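Local atomic coordinates of light Chain (Clostridium botulinum, PDB entry 6BVD), a protein that is the zinc metalloprotease domain of a mosaic botulinum neurotoxin, and probably cleaves a neuronal SNARE protein as related light chains do. Residues Leu155-Thr169 / Ser191-Thr203. Numbering follows the deposited sequence.
Sequences LIIWGPGPDLTTNKT and SIMTVEFSPEYAT
Leu164 O takes the hydroxyl of Ser198 on a lone pair in its carbonyl plane, with OG 2.7 Å away. The neighbouring Ser198 N donates to Asn167 OD1 at 2.8 Å, nearly in line with the amide C=O, so serine is held through both backbone and side chain. Asn167 CG lies anti to its carbonyl carbon (chi1 -54°), which brings the amide obliquely up to the Phe197 ring, OD1 3.5 Å from CD1, the two planes 26° apart. Its ND2 donates to a water that in turn donates to Ser198 O and Tyr201 O, linking the type I turn Ser198-Tyr201 to Asn167, at the end of the loop 159-167. Leu164 CD1 sits over one face of the Tyr201 ring, 4.0 Å from the centroid, in a CH-pi contact. Beyond these loops, strand 193-196 runs between parallel strand 155-158 and antiparallel edge strand 168-171 in the mixed sheet of the clostridial zinc protease fold. Trp158 N meets Val195 O at 2.8 Å, and Glu196 pairs with Lys168 through two backbone bonds. The Lys168 methylenes lie alongside the Glu196 carboxylate, CD 3.3 Å from OE2. On the other face Val195 CG2 packs between Leu155 CD1 and Thr169 OG1, which is also hydrogen-bonded to Glu229 of the zinc-binding HExxH helix.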
loop_
_atom_site.group_PDB
_atom_site.type_symbol
_atom_site.label_atom_id
_atom_site.label_comp_id
_atom_site.label_asym_id
_atom_site.label_seq_id
_atom_site.Cartn_x
_atom_site.Cartn_y
_atom_site.Cartn_z
ATOM N N LEU A 155 -4.390 4.464 23.615
ATOM C CA LEU A 155 -5.631 4.577 22.853
ATOM C C LEU A 155 -6.270 3.219 22.554
ATOM O O LEU A 155 -5.600 2.281 22.155
ATOM C CB LEU A 155 -5.362 5.318 21.501
ATOM C CG LEU A 155 -6.524 5.314 20.502
ATOM C CD1 LEU A 155 -7.776 6.016 21.005
ATOM C CD2 LEU A 155 -6.033 5.988 19.146
ATOM N N ILE A 156 -7.580 3.137 22.742
ATOM C CA ILE A 156 -8.349 1.972 22.366
ATOM C C ILE A 156 -9.475 2.414 21.448
ATOM O O ILE A 156 -10.301 3.263 21.822
ATOM C CB ILE A 156 -8.934 1.264 23.609
ATOM C CG1 ILE A 156 -7.791 0.858 24.555
ATOM C CG2 ILE A 156 -9.810 0.089 23.172
ATOM C CD1 ILE A 156 -8.277 0.311 25.882
ATOM N N ILE A 157 -9.514 1.827 20.258
ATOM C CA ILE A 157 -10.514 2.147 19.238
ATOM C C ILE A 157 -11.529 1.049 19.164
ATOM O O ILE A 157 -11.151 -0.099 19.047
ATOM C CB ILE A 157 -9.890 2.321 17.816
ATOM C CG1 ILE A 157 -8.775 3.395 17.821
ATOM C CG2 ILE A 157 -11.037 2.666 16.790
ATOM C CD1 ILE A 157 -7.934 3.476 16.445
ATOM N N TRP A 158 -12.808 1.406 19.282
ATOM C CA TRP A 158 -13.951 0.508 19.099
ATOM C C TRP A 158 -14.721 0.825 17.810
ATOM O O TRP A 158 -14.627 1.928 17.281
ATOM C CB TRP A 158 -14.961 0.654 20.240
ATOM C CG TRP A 158 -14.467 0.390 21.593
ATOM C CD1 TRP A 158 -13.647 1.172 22.333
ATOM C CD2 TRP A 158 -14.846 -0.715 22.432
ATOM N NE1 TRP A 158 -13.451 0.596 23.576
ATOM C CE2 TRP A 158 -14.179 -0.555 23.652
ATOM C CE3 TRP A 158 -15.671 -1.815 22.247
ATOM C CZ2 TRP A 158 -14.336 -1.459 24.726
ATOM C CZ3 TRP A 158 -15.801 -2.739 23.289
ATOM C CH2 TRP A 158 -15.117 -2.556 24.502
ATOM N N GLY A 159 -15.560 -0.115 17.388
ATOM C CA GLY A 159 -16.564 0.131 16.356
ATOM C C GLY A 159 -17.631 1.082 16.863
ATOM O O GLY A 159 -17.562 1.523 17.993
ATOM N N PRO A 160 -18.607 1.429 16.015
ATOM C CA PRO A 160 -19.613 2.409 16.444
ATOM C C PRO A 160 -20.558 1.971 17.551
ATOM O O PRO A 160 -20.789 0.767 17.764
ATOM C CB PRO A 160 -20.427 2.651 15.167
ATOM C CG PRO A 160 -20.248 1.403 14.376
ATOM C CD PRO A 160 -18.823 0.986 14.630
ATOM N N GLY A 161 -21.115 2.973 18.226
ATOM C CA GLY A 161 -22.296 2.776 19.064
ATOM C C GLY A 161 -23.562 2.636 18.216
ATOM O O GLY A 161 -23.499 2.138 17.081
ATOM N N PRO A 162 -24.719 3.076 18.749
ATOM C CA PRO A 162 -26.001 2.946 18.039
ATOM C C PRO A 162 -26.032 3.583 16.658
ATOM O O PRO A 162 -26.502 2.932 15.729
ATOM C CB PRO A 162 -26.996 3.635 18.987
ATOM C CG PRO A 162 -26.444 3.300 20.349
ATOM C CD PRO A 162 -24.926 3.422 20.176
ATOM N N ASP A 163 -25.578 4.826 16.546
ATOM C CA ASP A 163 -25.569 5.542 15.263
ATOM C C ASP A 163 -24.292 5.208 14.485
ATOM O O ASP A 163 -23.201 5.631 14.873
ATOM C CB ASP A 163 -25.701 7.054 15.503
ATOM C CG ASP A 163 -25.965 7.850 14.209
ATOM O OD1 ASP A 163 -25.592 7.390 13.095
ATOM O OD2 ASP A 163 -26.575 8.940 14.319
ATOM N N LEU A 164 -24.436 4.450 13.401
ATOM C CA LEU A 164 -23.288 4.026 12.597
ATOM C C LEU A 164 -22.549 5.171 11.922
ATOM O O LEU A 164 -21.454 4.946 11.419
ATOM C CB LEU A 164 -23.702 3.030 11.526
ATOM C CG LEU A 164 -24.395 1.772 12.006
ATOM C CD1 LEU A 164 -24.709 0.904 10.832
ATOM C CD2 LEU A 164 -23.521 1.030 13.007
ATOM N N THR A 165 -23.122 6.384 11.914
ATOM C CA THR A 165 -22.455 7.528 11.278
ATOM C C THR A 165 -21.702 8.414 12.289
ATOM O O THR A 165 -20.965 9.322 11.902
ATOM C CB THR A 165 -23.480 8.413 10.511
ATOM O OG1 THR A 165 -24.346 9.049 11.450
ATOM C CG2 THR A 165 -24.346 7.573 9.589
ATOM N N THR A 166 -21.842 8.131 13.582
ATOM C CA THR A 166 -21.225 8.969 14.606
ATOM C C THR A 166 -19.855 8.436 15.052
ATOM O O THR A 166 -19.766 7.333 15.573
ATOM C CB THR A 166 -22.134 9.076 15.860
ATOM O OG1 THR A 166 -23.417 9.539 15.477
ATOM C CG2 THR A 166 -21.548 10.020 16.905
ATOM N N ASN A 167 -18.799 9.220 14.849
ATOM C CA ASN A 167 -17.502 8.931 15.446
ATOM C C ASN A 167 -17.316 9.806 16.671
ATOM O O ASN A 167 -17.806 10.944 16.693
ATOM C CB ASN A 167 -16.389 9.185 14.439
ATOM C CG ASN A 167 -16.605 8.448 13.157
ATOM O OD1 ASN A 167 -16.761 7.218 13.141
ATOM N ND2 ASN A 167 -16.642 9.192 12.059
ATOM N N LYS A 168 -16.684 9.303 17.735
ATOM C CA LYS A 168 -16.444 10.196 18.866
ATOM C C LYS A 168 -15.261 9.783 19.701
ATOM O O LYS A 168 -14.931 8.620 19.776
ATOM C CB LYS A 168 -17.678 10.308 19.765
ATOM C CG LYS A 168 -18.103 9.030 20.395
ATOM C CD LYS A 168 -19.252 9.267 21.375
ATOM C CE LYS A 168 -20.388 9.981 20.685
ATOM N NZ LYS A 168 -21.587 10.105 21.553
ATOM N N THR A 169 -14.656 10.761 20.360
ATOM C CA THR A 169 -13.454 10.540 21.162
ATOM C C THR A 169 -13.811 10.883 22.605
ATOM O O THR A 169 -14.661 11.749 22.826
ATOM C CB THR A 169 -12.295 11.406 20.609
ATOM O OG1 THR A 169 -12.058 11.037 19.242
ATOM C CG2 THR A 169 -10.999 11.214 21.378
ATOM N N SER A 191 -4.710 10.855 29.665
ATOM C CA SER A 191 -5.185 9.537 30.128
ATOM C C SER A 191 -5.287 8.661 28.923
ATOM O O SER A 191 -5.161 9.165 27.784
ATOM C CB SER A 191 -6.555 9.630 30.835
ATOM O OG SER A 191 -7.599 9.846 29.900
ATOM N N ILE A 192 -5.510 7.364 29.142
ATOM C CA ILE A 192 -5.923 6.486 28.074
ATOM C C ILE A 192 -7.101 7.125 27.353
ATOM O O ILE A 192 -8.016 7.638 28.004
ATOM C CB ILE A 192 -6.325 5.108 28.603
ATOM C CG1 ILE A 192 -5.088 4.340 29.101
ATOM C CG2 ILE A 192 -6.867 4.267 27.492
ATOM C CD1 ILE A 192 -5.494 3.101 29.989
ATOM N N MET A 193 -7.091 7.097 26.012
ATOM C CA MET A 193 -8.190 7.685 25.250
ATOM C C MET A 193 -9.001 6.581 24.620
ATOM O O MET A 193 -8.542 5.457 24.514
ATOM C CB MET A 193 -7.661 8.704 24.203
ATOM C CG MET A 193 -6.909 9.884 24.875
ATOM S SD MET A 193 -7.947 10.909 26.022
ATOM C CE MET A 193 -9.105 11.710 24.867
ATOM N N THR A 194 -10.258 6.893 24.318
ATOM C CA THR A 194 -11.199 6.005 23.655
ATOM C C THR A 194 -11.677 6.666 22.359
ATOM O O THR A 194 -12.059 7.861 22.390
ATOM C CB THR A 194 -12.458 5.731 24.523
ATOM O OG1 THR A 194 -12.075 5.415 25.865
ATOM C CG2 THR A 194 -13.303 4.605 23.953
ATOM N N VAL A 195 -11.722 5.903 21.262
ATOM C CA VAL A 195 -12.434 6.349 20.041
ATOM C C VAL A 195 -13.507 5.345 19.591
ATOM O O VAL A 195 -13.283 4.160 19.596
ATOM C CB VAL A 195 -11.463 6.587 18.863
ATOM C CG1 VAL A 195 -12.242 6.815 17.553
ATOM C CG2 VAL A 195 -10.565 7.775 19.169
ATOM N N GLU A 196 -14.703 5.818 19.259
ATOM C CA GLU A 196 -15.674 5.001 18.556
ATOM C C GLU A 196 -15.592 5.423 17.101
ATOM O O GLU A 196 -15.836 6.602 16.795
ATOM C CB GLU A 196 -17.092 5.225 19.094
ATOM C CG GLU A 196 -17.209 4.965 20.578
ATOM C CD GLU A 196 -18.495 5.534 21.136
ATOM O OE1 GLU A 196 -19.560 5.361 20.499
ATOM O OE2 GLU A 196 -18.421 6.219 22.170
ATOM N N PHE A 197 -15.208 4.499 16.230
ATOM C CA PHE A 197 -14.955 4.855 14.832
ATOM C C PHE A 197 -15.636 3.895 13.863
ATOM O O PHE A 197 -15.578 2.647 14.004
ATOM C CB PHE A 197 -13.453 4.893 14.540
ATOM C CG PHE A 197 -13.136 5.540 13.222
ATOM C CD1 PHE A 197 -13.302 6.909 13.078
ATOM C CD2 PHE A 197 -12.739 4.790 12.132
ATOM C CE1 PHE A 197 -13.052 7.520 11.854
ATOM C CE2 PHE A 197 -12.470 5.405 10.905
ATOM C CZ PHE A 197 -12.637 6.748 10.772
ATOM N N SER A 198 -16.223 4.484 12.825
ATOM C CA SER A 198 -17.030 3.742 11.882
ATOM C C SER A 198 -16.602 4.150 10.458
ATOM O O SER A 198 -17.145 5.113 9.912
ATOM C CB SER A 198 -18.515 4.048 12.122
ATOM O OG SER A 198 -19.389 3.242 11.369
ATOM N N PRO A 199 -15.603 3.444 9.877
ATOM C CA PRO A 199 -15.025 3.858 8.579
ATOM C C PRO A 199 -15.930 3.676 7.357
ATOM O O PRO A 199 -15.712 4.349 6.334
ATOM C CB PRO A 199 -13.784 2.958 8.443
ATOM C CG PRO A 199 -14.141 1.736 9.217
ATOM C CD PRO A 199 -14.942 2.234 10.417
ATOM N N GLU A 200 -16.896 2.772 7.427
ATOM C CA GLU A 200 -17.743 2.466 6.282
ATOM C C GLU A 200 -18.991 3.342 6.113
ATOM O O GLU A 200 -19.701 3.180 5.133
ATOM C CB GLU A 200 -18.204 1.012 6.360
ATOM C CG GLU A 200 -17.047 0.008 6.271
ATOM C CD GLU A 200 -17.535 -1.412 6.142
ATOM O OE1 GLU A 200 -18.023 -1.982 7.141
ATOM O OE2 GLU A 200 -17.462 -1.955 5.033
ATOM N N TYR A 201 -19.264 4.231 7.057
ATOM C CA TYR A 201 -20.445 5.119 6.970
ATOM C C TYR A 201 -19.970 6.567 7.036
ATOM O O TYR A 201 -19.249 6.950 7.951
ATOM C CB TYR A 201 -21.470 4.793 8.067
ATOM C CG TYR A 201 -22.106 3.422 7.864
ATOM C CD1 TYR A 201 -23.283 3.273 7.122
ATOM C CD2 TYR A 201 -21.490 2.273 8.348
ATOM C CE1 TYR A 201 -23.847 2.026 6.903
ATOM C CE2 TYR A 201 -22.042 1.020 8.135
ATOM C CZ TYR A 201 -23.218 0.902 7.418
ATOM O OH TYR A 201 -23.750 -0.353 7.214
ATOM N N ALA A 202 -20.344 7.361 6.039
ATOM C CA ALA A 202 -19.733 8.660 5.840
ATOM C C ALA A 202 -20.770 9.673 5.394
ATOM O O ALA A 202 -21.843 9.300 4.936
ATOM C CB ALA A 202 -18.642 8.563 4.807
ATOM N N THR A 203 -20.438 10.950 5.529
ATOM C CA THR A 203 -21.281 11.987 4.978
ATOM C C THR A 203 -20.500 12.678 3.862
ATOM O O THR A 203 -19.293 12.478 3.730
ATOM C CB THR A 203 -21.724 13.012 6.049
ATOM O OG1 THR A 203 -20.570 13.565 6.705
ATOM C CG2 THR A 203 -22.624 12.347 7.090
HETATM O O HOH W 1 -17.036 7.773 9.382
#